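Local atomic coordinates of SAM-dependent methyltransferase (Pyrococcus horikoshii, PDB entry 1WZN), a protein that probably transfers a methyl group from S-adenosyl-L-methionine to an acceptor, and binds the product S-adenosyl-L-homocysteine. Residues R17-I20 with E21-K24; I27-V30 with E31-F34; T56-L59 with A60-G63; M75-V78 with A79-A83; V109-F112 with F113-M117. All coordinates share one frame; numbering follows the deposited sequence.

Contact 1: residues R17-I20 with E21-K24; sequences RRRI and ERVK. With SAH (S-adenosyl-L-homocysteine), chain F.
Arg17 crosses Glu21 at a slant, one helical turn on, and closes a salt bridge with its carboxylate. NH1 of Arg17 reaches OE2 of Glu21 at 3.0 Å. The oxygen sits in the guanidinium plane, at the edge of the group. It is met on its syn side, but 29° out of the carboxylate plane. In Arg17 a bend at chi3 (50°) turns NH1 toward the Glu21 carboxylate, and CG of Arg17 also packs on OE2. The same two residues are also joined by the helix bond from Glu21 N to Arg17 O. The NE of Arg17 has its own mate in Glu161, so the guanidinium is shared between two acids. With an alanine in place of Arg17, the Glu21 carboxylate is likely to lose its mate and be set free to turn, and Glu161 to lose one of its arginines.

Arg22 lays one face of its guanidinium over CA of Arg19, with Arg22 CZ 3.9 Å from that CA. Its NH1 forms a salt bridge with Glu26, which also pairs with Arg19 NH1. This shared acid probably offsets the closeness of the two arginines. The far end of Arg19 reaches S-adenosyl-L-homocysteine, where NH2 makes a weak hydrogen bond of 2.9 Å to the ligand atom O. Val23 N bonds to Ile20 O at 3.2 Å, where one short helix gives way to the next, and Arg22 is the N-cap residue of the second. The chemistry is a row of arginines matched by acids, and it is consistent with Arg19 steadying the carboxylate of the ligand.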
# COMPACT_ATOMS: atom_id res chain seq x y z
N ARG A 17 9.06 5.21 -26.62
CA ARG A 17 9.07 4.14 -27.61
C ARG A 17 7.70 3.47 -27.73
O ARG A 17 7.25 3.08 -28.80
CB ARG A 17 10.12 3.12 -27.18
CG ARG A 17 10.08 1.84 -28.02
CD ARG A 17 11.11 0.81 -27.54
NE ARG A 17 11.01 0.62 -26.09
CZ ARG A 17 9.92 -0.02 -25.62
NH1 ARG A 17 9.00 -0.45 -26.46
NH2 ARG A 17 9.78 -0.22 -24.31
N ARG A 18 7.04 3.32 -26.56
CA ARG A 18 5.74 2.65 -26.55
C ARG A 18 4.68 3.46 -27.30
O ARG A 18 3.88 2.93 -28.06
CB ARG A 18 5.32 2.46 -25.09
CG ARG A 18 6.28 1.54 -24.33
CD ARG A 18 5.78 1.22 -22.92
NE ARG A 18 6.76 0.41 -22.20
CZ ARG A 18 7.83 1.05 -21.68
NH1 ARG A 18 7.94 2.36 -21.81
NH2 ARG A 18 8.77 0.35 -21.05
N ARG A 19 4.66 4.77 -27.02
CA ARG A 19 3.70 5.63 -27.70
C ARG A 19 3.82 5.49 -29.22
O ARG A 19 2.84 5.58 -29.96
CB ARG A 19 3.97 7.07 -27.29
CG ARG A 19 2.82 8.01 -27.66
CD ARG A 19 3.23 9.01 -28.75
NE ARG A 19 2.22 10.06 -28.89
CZ ARG A 19 1.17 9.80 -29.70
NH1 ARG A 19 1.08 8.63 -30.31
NH2 ARG A 19 0.23 10.73 -29.87
N ILE A 20 5.07 5.32 -29.68
CA ILE A 20 5.30 5.20 -31.12
C ILE A 20 4.82 3.85 -31.67
O ILE A 20 4.33 3.73 -32.78
CB ILE A 20 6.80 5.36 -31.38
CG1 ILE A 20 7.23 6.80 -31.13
CG2 ILE A 20 7.10 5.02 -32.85
CD1 ILE A 20 8.71 7.03 -31.47
N GLU A 21 5.03 2.80 -30.85
CA GLU A 21 4.70 1.46 -31.32
C GLU A 21 3.21 1.29 -31.61
O GLU A 21 2.78 0.38 -32.31
CB GLU A 21 5.16 0.45 -30.26
CG GLU A 21 6.44 -0.28 -30.67
CD GLU A 21 7.14 -0.79 -29.44
OE1 GLU A 21 6.48 -1.31 -28.55
OE2 GLU A 21 8.37 -0.68 -29.38
N ARG A 22 2.39 2.19 -31.02
CA ARG A 22 0.95 2.06 -31.21
C ARG A 22 0.33 3.29 -31.90
O ARG A 22 -0.87 3.51 -31.86
CB ARG A 22 0.29 1.80 -29.85
CG ARG A 22 0.54 2.91 -28.83
CD ARG A 22 -0.27 2.69 -27.54
NE ARG A 22 0.21 3.56 -26.46
CZ ARG A 22 0.01 4.88 -26.60
NH1 ARG A 22 -0.58 5.34 -27.69
NH2 ARG A 22 0.28 5.70 -25.59
N VAL A 23 1.15 4.11 -32.55
CA VAL A 23 0.62 5.28 -33.22
C VAL A 23 -0.33 4.89 -34.36
O VAL A 23 -1.28 5.62 -34.67
CB VAL A 23 1.76 6.17 -33.79
CG1 VAL A 23 2.52 5.43 -34.89
CG2 VAL A 23 1.19 7.48 -34.31
N LYS A 24 -0.08 3.75 -34.98
CA LYS A 24 -0.92 3.31 -36.09
C LYS A 24 -2.35 3.01 -35.64
O LYS A 24 -3.30 3.33 -36.34
CB LYS A 24 -0.30 2.10 -36.79
CG LYS A 24 1.04 2.43 -37.44
CD LYS A 24 1.57 1.30 -38.32
CE LYS A 24 2.93 1.66 -38.91
NZ LYS A 24 2.90 2.90 -39.74
N SAH F . 1.92 15.81 -30.04
CA SAH F . 3.26 15.15 -29.75
CB SAH F . 4.02 15.70 -28.57
CG SAH F . 3.45 15.63 -27.16
SD SAH F . 4.68 16.49 -26.08
C SAH F . 2.97 13.59 -29.59
O SAH F . 1.81 13.17 -29.71
OXT SAH F . 4.00 12.85 -29.34
C5' SAH F . 3.94 18.03 -25.71
C4' SAH F . 4.38 19.16 -26.77
O4' SAH F . 3.71 20.33 -26.29
C3' SAH F . 5.84 19.53 -26.77
O3' SAH F . 6.43 19.28 -28.04
C2' SAH F . 5.82 21.06 -26.35
O2' SAH F . 6.88 21.81 -26.94
C1' SAH F . 4.43 21.49 -26.79
N9 SAH F . 3.91 22.59 -26.23
C8 SAH F . 3.62 22.94 -24.92
N7 SAH F . 3.10 24.11 -24.76
C5 SAH F . 3.01 24.64 -26.08
C6 SAH F . 2.52 25.90 -26.56
N6 SAH F . 2.02 26.86 -25.77
N1 SAH F . 2.59 26.06 -27.93
C2 SAH F . 3.09 25.11 -28.77
N3 SAH F . 3.57 23.89 -28.34
C4 SAH F . 3.50 23.73 -26.99
O HOH W 1 2.58 1.89 -34.58

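Contact 2: residues I27-V30 with E31-F34; sequences IDFV and EEIF
Phe29 and Ile33 meet one turn apart on helix 23-36, methyl on ring. CD1 of Ile33 stands over one face of the Phe29 ring, 4.1 Å from its centroid, in a CH-pi contact. It lies off centre, toward the CE2 and CZ side, and CE2 of Phe29 is 3.8 Å from it. Two torsions bring them together. Phe29 sends CG opposite its own backbone N (chi1 179°). Ile33 has CG1 beside its N and then runs extended (chi2 177°), which carries CD1 back over the ring. On the same ring, OE1 of Glu32 comes to the edge near CD1, with the carboxylate almost perpendicular to the ring.

Val30 and Phe34 form a second pair. Here the side chains run side by side and point the same way. Val30 places CG1 anti to its N (chi1 171°), and Phe34 keeps CG beside its own N, which brings methyl and ring together. CG1 of Val30 packs on the face of the Phe34 ring, 3.8 Å from the centroid and 3.5 Å from CZ. The same face also lies against Val30 O, which accepts the helix bond from Phe34 N at 2.9 Å. The ring therefore rests on both the methyl and the carbonyl of one residue.

Glu31 extends from the polar side of the helix. Its carboxylate and that of Asp28 both bind Arg62, which probably relieves the repulsion between them.

Around the helix, Ile27 and Phe34 pack on helix 54-61. Val30, Ile33 and Phe34 lie on strand 139-146 of the central sheet. Trp244 and Tyr64 meet the rings of Phe29 and Phe34 edge-to-face.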
# COMPACT_ATOMS: atom_id res chain seq x y z
N ILE A 27 -4.05 6.44 -35.03
CA ILE A 27 -4.48 7.17 -36.21
C ILE A 27 -5.63 6.45 -36.92
O ILE A 27 -6.42 7.08 -37.61
CB ILE A 27 -3.28 7.44 -37.15
CG1 ILE A 27 -2.28 8.34 -36.43
CG2 ILE A 27 -3.75 8.12 -38.44
CD1 ILE A 27 -2.90 9.60 -35.80
N ASP A 28 -5.73 5.14 -36.72
CA ASP A 28 -6.86 4.39 -37.29
C ASP A 28 -8.12 4.97 -36.66
O ASP A 28 -9.12 5.20 -37.33
CB ASP A 28 -6.80 2.90 -36.93
CG ASP A 28 -5.81 2.12 -37.77
OD1 ASP A 28 -5.29 2.67 -38.76
OD2 ASP A 28 -5.57 0.94 -37.44
N PHE A 29 -8.06 5.19 -35.35
CA PHE A 29 -9.20 5.75 -34.61
C PHE A 29 -9.47 7.18 -35.08
O PHE A 29 -10.62 7.57 -35.27
CB PHE A 29 -8.92 5.74 -33.10
CG PHE A 29 -10.03 6.33 -32.27
CD1 PHE A 29 -11.34 5.89 -32.43
CD2 PHE A 29 -9.77 7.33 -31.33
CE1 PHE A 29 -12.38 6.43 -31.66
CE2 PHE A 29 -10.80 7.88 -30.56
CZ PHE A 29 -12.11 7.43 -30.72
N VAL A 30 -8.41 7.95 -35.25
CA VAL A 30 -8.55 9.33 -35.72
C VAL A 30 -9.26 9.36 -37.08
O VAL A 30 -10.14 10.18 -37.30
CB VAL A 30 -7.18 10.03 -35.82
CG1 VAL A 30 -7.32 11.38 -36.53
CG2 VAL A 30 -6.60 10.23 -34.42
N GLU A 31 -8.88 8.46 -37.98
CA GLU A 31 -9.52 8.44 -39.30
C GLU A 31 -10.99 8.05 -39.19
O GLU A 31 -11.81 8.48 -40.00
CB GLU A 31 -8.81 7.49 -40.26
CG GLU A 31 -7.41 7.92 -40.64
CD GLU A 31 -6.95 7.27 -41.93
OE1 GLU A 31 -7.16 7.88 -43.01
OE2 GLU A 31 -6.39 6.16 -41.88
N GLU A 32 -11.33 7.22 -38.21
CA GLU A 32 -12.73 6.84 -38.04
C GLU A 32 -13.49 8.10 -37.61
O GLU A 32 -14.63 8.32 -38.03
CB GLU A 32 -12.90 5.74 -37.00
CG GLU A 32 -14.37 5.44 -36.72
CD GLU A 32 -14.58 4.16 -35.94
OE1 GLU A 32 -14.01 4.01 -34.84
OE2 GLU A 32 -15.34 3.29 -36.44
N ILE A 33 -12.86 8.93 -36.78
CA ILE A 33 -13.51 10.16 -36.35
C ILE A 33 -13.70 11.07 -37.57
O ILE A 33 -14.77 11.67 -37.74
CB ILE A 33 -12.67 10.89 -35.27
CG1 ILE A 33 -12.61 10.05 -33.99
CG2 ILE A 33 -13.30 12.24 -34.94
CD1 ILE A 33 -11.73 10.66 -32.90
N PHE A 34 -12.68 11.18 -38.41
CA PHE A 34 -12.78 12.01 -39.62
C PHE A 34 -13.97 11.55 -40.47
O PHE A 34 -14.75 12.36 -40.96
CB PHE A 34 -11.52 11.90 -40.49
CG PHE A 34 -10.29 12.55 -39.90
CD1 PHE A 34 -10.39 13.48 -38.87
CD2 PHE A 34 -9.03 12.25 -40.42
CE1 PHE A 34 -9.24 14.12 -38.37
CE2 PHE A 34 -7.88 12.88 -39.93
CZ PHE A 34 -7.99 13.82 -38.90

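Contact 3: residues T56-L59 with A60-G63; sequences TLEL and AERG
Glu58 and Arg62 face each other one turn apart, with their flat groups nearly perpendicular at 87°. Arg62 comes side-on and gives two nitrogens to a single oxygen. NE lies 2.7 Å and NH2 3.1 Å from OE2 of Glu58. That oxygen lies in the guanidinium plane. It takes NE on its anti lone pair, while NH2 comes from the anti side, well out of the carboxylate plane. The bend of Glu58 at chi2 (55°) turns the carboxylate toward the helix end. Arg62 runs extended to meet it, with CG packed on Glu58 O.

Both groups have further partners. OE1 of Glu58 pairs with Lys24, and NH1 of Arg62 with Glu31 and Asp28, so the charges form a network to helix 23-36. Lys24, whose pairing with Glu61 is long and weak, may ease the closeness of Glu58 OE1 and Glu61 OE2.

Next to this pair the helix ends. Arg62 N bonds to Leu59 O, and Gly63 N to Ala60 O at 2.9 Å. Gly63 has positive phi (110°), where a side chain would press on the preceding carbonyl. This is a Schellman motif ending helix 54-61, the crossover helix of a beta-alpha-beta unit between strands 44-48 and 65-70 in the Rossmann-like methyltransferase fold.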
# COMPACT_ATOMS: atom_id res chain seq x y z
N THR A 56 2.00 13.06 -36.33
CA THR A 56 2.07 13.96 -37.48
C THR A 56 2.53 13.20 -38.73
O THR A 56 1.90 13.28 -39.79
CB THR A 56 3.06 15.12 -37.22
OG1 THR A 56 2.90 15.60 -35.88
CG2 THR A 56 2.81 16.27 -38.19
N LEU A 57 3.64 12.49 -38.61
CA LEU A 57 4.18 11.71 -39.72
C LEU A 57 3.26 10.56 -40.11
O LEU A 57 3.13 10.23 -41.30
CB LEU A 57 5.58 11.19 -39.37
CG LEU A 57 6.74 12.16 -39.69
CD1 LEU A 57 6.65 13.39 -38.80
CD2 LEU A 57 8.07 11.45 -39.48
N GLU A 58 2.61 9.94 -39.13
CA GLU A 58 1.70 8.83 -39.42
C GLU A 58 0.54 9.35 -40.28
O GLU A 58 0.13 8.70 -41.26
CB GLU A 58 1.19 8.21 -38.12
CG GLU A 58 0.23 7.03 -38.29
CD GLU A 58 0.79 5.91 -39.15
OE1 GLU A 58 2.02 5.66 -39.11
OE2 GLU A 58 -0.00 5.25 -39.85
N LEU A 59 0.02 10.52 -39.93
CA LEU A 59 -1.07 11.13 -40.70
C LEU A 59 -0.57 11.48 -42.11
O LEU A 59 -1.26 11.26 -43.10
CB LEU A 59 -1.58 12.40 -40.00
CG LEU A 59 -2.55 12.17 -38.83
CD1 LEU A 59 -2.64 13.39 -37.93
CD2 LEU A 59 -3.92 11.83 -39.42
N ALA A 60 0.64 12.03 -42.19
CA ALA A 60 1.21 12.40 -43.49
C ALA A 60 1.37 11.16 -44.38
O ALA A 60 1.07 11.19 -45.57
CB ALA A 60 2.56 13.08 -43.31
N GLU A 61 1.87 10.09 -43.78
CA GLU A 61 2.09 8.85 -44.51
C GLU A 61 0.80 8.36 -45.17
O GLU A 61 0.82 7.64 -46.17
CB GLU A 61 2.59 7.80 -43.51
CG GLU A 61 3.08 6.52 -44.21
CD GLU A 61 3.66 5.56 -43.19
OE1 GLU A 61 4.65 5.92 -42.55
OE2 GLU A 61 3.15 4.45 -43.07
N ARG A 62 -0.34 8.74 -44.57
CA ARG A 62 -1.62 8.24 -45.06
C ARG A 62 -2.27 9.18 -46.09
O ARG A 62 -3.37 8.96 -46.58
CB ARG A 62 -2.56 8.05 -43.86
CG ARG A 62 -2.10 6.91 -42.94
CD ARG A 62 -3.11 6.67 -41.80
NE ARG A 62 -2.51 5.84 -40.75
CZ ARG A 62 -3.33 5.04 -40.04
NH1 ARG A 62 -4.63 5.02 -40.30
NH2 ARG A 62 -2.83 4.27 -39.07
N GLY A 63 -1.57 10.29 -46.41
CA GLY A 63 -2.01 11.14 -47.52
C GLY A 63 -2.56 12.50 -47.07
O GLY A 63 -2.90 13.36 -47.86

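Contact 4: residues M75-V78 with A79-A83. With SO4 (sulfate ion), chain D.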
# COMPACT_ATOMS: atom_id res chain seq x y z
N MET A 75 12.31 20.25 -30.65
CA MET A 75 11.41 19.14 -30.98
C MET A 75 11.19 19.09 -32.49
O MET A 75 11.23 18.01 -33.10
CB MET A 75 10.06 19.31 -30.27
CG MET A 75 10.14 19.23 -28.74
SD MET A 75 10.56 17.57 -28.16
CE MET A 75 9.01 16.75 -28.34
N LEU A 76 10.95 20.25 -33.10
CA LEU A 76 10.74 20.33 -34.54
C LEU A 76 11.95 19.81 -35.32
O LEU A 76 11.81 19.24 -36.40
CB LEU A 76 10.46 21.78 -34.95
CG LEU A 76 9.21 22.46 -34.36
CD1 LEU A 76 9.13 23.91 -34.83
CD2 LEU A 76 7.97 21.69 -34.78
N ARG A 77 13.14 20.01 -34.76
CA ARG A 77 14.35 19.54 -35.41
C ARG A 77 14.26 18.04 -35.65
O ARG A 77 14.61 17.55 -36.72
CB ARG A 77 15.58 19.86 -34.55
CG ARG A 77 16.89 19.43 -35.17
CD ARG A 77 18.08 19.83 -34.31
NE ARG A 77 19.34 19.42 -34.93
CZ ARG A 77 20.54 19.68 -34.43
NH1 ARG A 77 20.66 20.35 -33.29
NH2 ARG A 77 21.63 19.26 -35.07
N VAL A 78 13.77 17.32 -34.64
CA VAL A 78 13.61 15.87 -34.72
C VAL A 78 12.52 15.52 -35.72
O VAL A 78 12.68 14.61 -36.54
CB VAL A 78 13.23 15.27 -33.34
CG1 VAL A 78 13.03 13.76 -33.45
CG2 VAL A 78 14.30 15.61 -32.31
N ALA A 79 11.40 16.22 -35.65
CA ALA A 79 10.29 15.97 -36.57
C ALA A 79 10.72 16.13 -38.03
O ALA A 79 10.42 15.28 -38.88
CB ALA A 79 9.12 16.91 -36.25
N ARG A 80 11.42 17.21 -38.33
CA ARG A 80 11.86 17.46 -39.71
C ARG A 80 12.84 16.40 -40.19
O ARG A 80 12.81 16.00 -41.36
CB ARG A 80 12.51 18.85 -39.83
CG ARG A 80 11.55 20.01 -39.60
CD ARG A 80 12.17 21.31 -40.05
NE ARG A 80 11.33 22.47 -39.76
CZ ARG A 80 11.49 23.27 -38.71
NH1 ARG A 80 12.46 23.05 -37.84
NH2 ARG A 80 10.68 24.32 -38.55
N ARG A 81 13.71 15.95 -39.30
CA ARG A 81 14.70 14.93 -39.64
C ARG A 81 13.99 13.65 -40.05
O ARG A 81 14.32 13.04 -41.08
CB ARG A 81 15.61 14.66 -38.44
CG ARG A 81 16.70 13.62 -38.68
CD ARG A 81 17.42 13.28 -37.38
NE ARG A 81 17.94 14.47 -36.73
CZ ARG A 81 17.77 14.75 -35.44
NH1 ARG A 81 17.08 13.91 -34.67
NH2 ARG A 81 18.27 15.86 -34.92
N LYS A 82 13.01 13.23 -39.25
CA LYS A 82 12.27 12.02 -39.54
C LYS A 82 11.42 12.15 -40.80
O LYS A 82 11.33 11.21 -41.59
CB LYS A 82 11.38 11.63 -38.35
CG LYS A 82 12.17 11.23 -37.11
CD LYS A 82 11.27 10.68 -36.00
CE LYS A 82 10.26 11.71 -35.53
NZ LYS A 82 9.39 11.19 -34.42
N ALA A 83 10.82 13.32 -41.00
CA ALA A 83 10.00 13.54 -42.19
C ALA A 83 10.87 13.43 -43.45
O ALA A 83 10.49 12.79 -44.43
CB ALA A 83 9.34 14.93 -42.13
S SO4 D . 19.58 17.39 -38.18
O1 SO4 D . 18.73 18.59 -38.10
O2 SO4 D . 18.81 16.27 -38.76
O3 SO4 D . 20.04 17.03 -36.82
O4 SO4 D . 20.75 17.68 -39.04
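Arg81 reaches a sulfate ion that it shares with Arg77, one turn back on helix 73-85. Its CB rests on the carbonyl oxygens of Arg77 and Val78. CG and CD then run past sulfate O2, with CG 3.4 Å from it. A bend at chi3 (-54°) folds the guanidinium back over the helix. NE donates to O2 at 2.8 Å. At the tip NH2 donates to O3, also at 2.8 Å, while NH1 lies by CA and CG2 of Val78 and pairs with Glu10. The sulfate thus meets the edge of the group, and one face lies on Val78 CA and Arg77 O.

Arg77 is fully extended and comes to the same ion with its own edge. Its NE lies 3.1 Å from O3, and its NH2 donates to O3 as well. The two guanidinium groups converge on the anion with their planes 60° apart, and NH2 of Arg81 is 3.7 Å from NE of Arg77. The ion itself probably came from the crystallisation liquor.

On another side, Arg80 lays a guanidinium face on CB of Leu76, with NH1 3.7 Å away, and pairs with Glu73. Leu76 and Ala79 pack on strand 91-94. This is the crossover helix of the beta-alpha-beta unit joining strands 65-70 and 91-94, in the Rossmann-like fold of the methyltransferase domain.

Contact 5: residues V109-F112 with F113-M117; sequences VTMF and FSTIM. With SAH (S-adenosyl-L-homocysteine), chain F.
Met111 packs across Thr115 at about a right angle, and this is the tight part of the contact. CG of Met111 is 3.7 Å from CB of Thr115, and SD of Met111 touches both CB and CG2 of that threonine. Further along, the same SD lies 4.0 Å from CG2 of Ile116. Met111 first runs extended, with CG opposite its backbone N (chi1 178°), and then bends at chi3 (-85°). Leu48 and helix 121-134 close in around it.

The other side is looser: a water and the ligand, rather than side chains, lie beside Phe112 O and OG1 of Thr115. Phe112 O accepts from the amino N of S-adenosyl-L-homocysteine at 3.1 Å. The water lies 2.8 Å from Phe112 O, is close to OG1 of Thr115 and accepts a weak hydrogen bond from the ligand N. Thr115 turns OG1 to this side, where it is 3.5 Å from C5' of the ligand. Its CG2 passes O4' at 3.8 Å. Replacing Thr115 with an alanine would take away CG2 and OG1 and would probably open a gap between Met111 SD and the ligand ribose.

The Phe113 ring meets CG of the ligand at its edge, and Tyr16 edge-to-face. Its backbone has positive phi (71°), as does that of Ser114, which swings the chain round into the 3-10 segment that begins at Thr115. This is the turn after the fourth parallel strand of the Rossmann-like methyltransferase sheet, where the cofactor's amino acid end is held.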
# COMPACT_ATOMS: atom_id res chain seq x y z
N VAL A 109 -8.17 19.83 -36.81
CA VAL A 109 -7.10 20.34 -35.97
C VAL A 109 -6.94 19.28 -34.89
O VAL A 109 -7.93 18.82 -34.33
CB VAL A 109 -7.48 21.68 -35.30
CG1 VAL A 109 -6.36 22.12 -34.36
CG2 VAL A 109 -7.72 22.75 -36.37
N THR A 110 -5.70 18.90 -34.62
CA THR A 110 -5.43 17.89 -33.61
C THR A 110 -4.42 18.37 -32.57
O THR A 110 -3.62 19.27 -32.83
CB THR A 110 -4.86 16.58 -34.24
OG1 THR A 110 -3.66 16.89 -34.97
CG2 THR A 110 -5.87 15.95 -35.19
N MET A 111 -4.49 17.77 -31.39
CA MET A 111 -3.55 18.06 -30.32
C MET A 111 -3.44 16.72 -29.63
O MET A 111 -4.34 16.33 -28.88
CB MET A 111 -4.07 19.12 -29.35
CG MET A 111 -3.09 19.36 -28.21
SD MET A 111 -3.45 20.84 -27.26
CE MET A 111 -2.63 22.05 -28.27
N PHE A 112 -2.34 16.03 -29.88
CA PHE A 112 -2.13 14.69 -29.35
C PHE A 112 -1.27 14.54 -28.11
O PHE A 112 -0.31 15.30 -27.89
CB PHE A 112 -1.52 13.79 -30.44
CG PHE A 112 -2.43 13.55 -31.62
CD1 PHE A 112 -3.55 12.74 -31.50
CD2 PHE A 112 -2.14 14.12 -32.86
CE1 PHE A 112 -4.39 12.50 -32.59
CE2 PHE A 112 -2.97 13.89 -33.96
CZ PHE A 112 -4.09 13.08 -33.83
N PHE A 113 -1.63 13.55 -27.31
CA PHE A 113 -0.91 13.17 -26.11
C PHE A 113 -0.95 14.07 -24.88
O PHE A 113 0.08 14.55 -24.40
CB PHE A 113 0.55 12.84 -26.48
CG PHE A 113 1.25 11.95 -25.48
CD1 PHE A 113 0.59 10.87 -24.89
CD2 PHE A 113 2.58 12.19 -25.13
CE1 PHE A 113 1.24 10.05 -23.97
CE2 PHE A 113 3.24 11.37 -24.21
CZ PHE A 113 2.56 10.30 -23.63
N SER A 114 -2.16 14.29 -24.38
CA SER A 114 -2.38 15.05 -23.15
C SER A 114 -1.92 16.48 -23.06
O SER A 114 -1.84 17.03 -21.96
CB SER A 114 -1.75 14.28 -21.98
OG SER A 114 -2.01 12.89 -22.12
N THR A 115 -1.62 17.12 -24.18
CA THR A 115 -1.14 18.48 -24.12
C THR A 115 -2.09 19.54 -23.58
O THR A 115 -1.64 20.60 -23.16
CB THR A 115 -0.58 18.92 -25.49
OG1 THR A 115 0.48 18.02 -25.85
CG2 THR A 115 -0.01 20.34 -25.43
N ILE A 116 -3.40 19.29 -23.56
CA ILE A 116 -4.28 20.32 -23.01
C ILE A 116 -3.96 20.56 -21.54
O ILE A 116 -4.29 21.62 -21.00
CB ILE A 116 -5.79 19.97 -23.11
CG1 ILE A 116 -6.09 18.66 -22.39
CG2 ILE A 116 -6.23 19.94 -24.56
CD1 ILE A 116 -7.58 18.37 -22.27
N MET A 117 -3.29 19.60 -20.90
CA MET A 117 -2.95 19.74 -19.49
C MET A 117 -1.95 20.86 -19.20
O MET A 117 -1.81 21.28 -18.06
CB MET A 117 -2.41 18.41 -18.95
CG MET A 117 -3.48 17.32 -18.86
SD MET A 117 -2.87 15.76 -18.17
CE MET A 117 -2.73 16.19 -16.43
N SAH F . 1.92 15.81 -30.04
CA SAH F . 3.26 15.15 -29.75
CB SAH F . 4.02 15.70 -28.57
CG SAH F . 3.45 15.63 -27.16
SD SAH F . 4.68 16.49 -26.08
C SAH F . 2.97 13.59 -29.59
O SAH F . 1.81 13.17 -29.71
OXT SAH F . 4.00 12.85 -29.34
C5' SAH F . 3.94 18.03 -25.71
C4' SAH F . 4.38 19.16 -26.77
O4' SAH F . 3.71 20.33 -26.29
C3' SAH F . 5.84 19.53 -26.77
O3' SAH F . 6.43 19.28 -28.04
C2' SAH F . 5.82 21.06 -26.35
O2' SAH F . 6.88 21.81 -26.94
C1' SAH F . 4.43 21.49 -26.79
N9 SAH F . 3.91 22.59 -26.23
C8 SAH F . 3.62 22.94 -24.92
N7 SAH F . 3.10 24.11 -24.76
C5 SAH F . 3.01 24.64 -26.08
C6 SAH F . 2.52 25.90 -26.56
N6 SAH F . 2.02 26.86 -25.77
N1 SAH F . 2.59 26.06 -27.93
C2 SAH F . 3.09 25.11 -28.77
N3 SAH F . 3.57 23.89 -28.34
C4 SAH F . 3.50 23.73 -26.99
O HOH W 2 0.23 17.96 -28.36

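In the fold
Contacts 1 and 5 both touch S-adenosyl-L-homocysteine, with centres about 16 Å apart. They meet each other where Arg19 NH2 lies 3.6 Å from Phe112 CB. Met75 of contact 4 also lines the ligand pocket. Asp70, His72, Asp96, Ala49 and Val97 add further hydrogen bonds to the ligand. Contact 3 is the hub of the helical side. It joins contact 1 through Lys24 NZ and Glu58 OE1 at 3.0 Å. It joins contact 2 through Arg62 NH1 and Glu31 OE2 at 2.6 Å. Leu57 carries it on to contact 4. Phe112 packs on Val30 and Leu59, tying contact 5 to contacts 2 and 3. Contacts 2 and 4 do not touch, their centres about 23 Å apart.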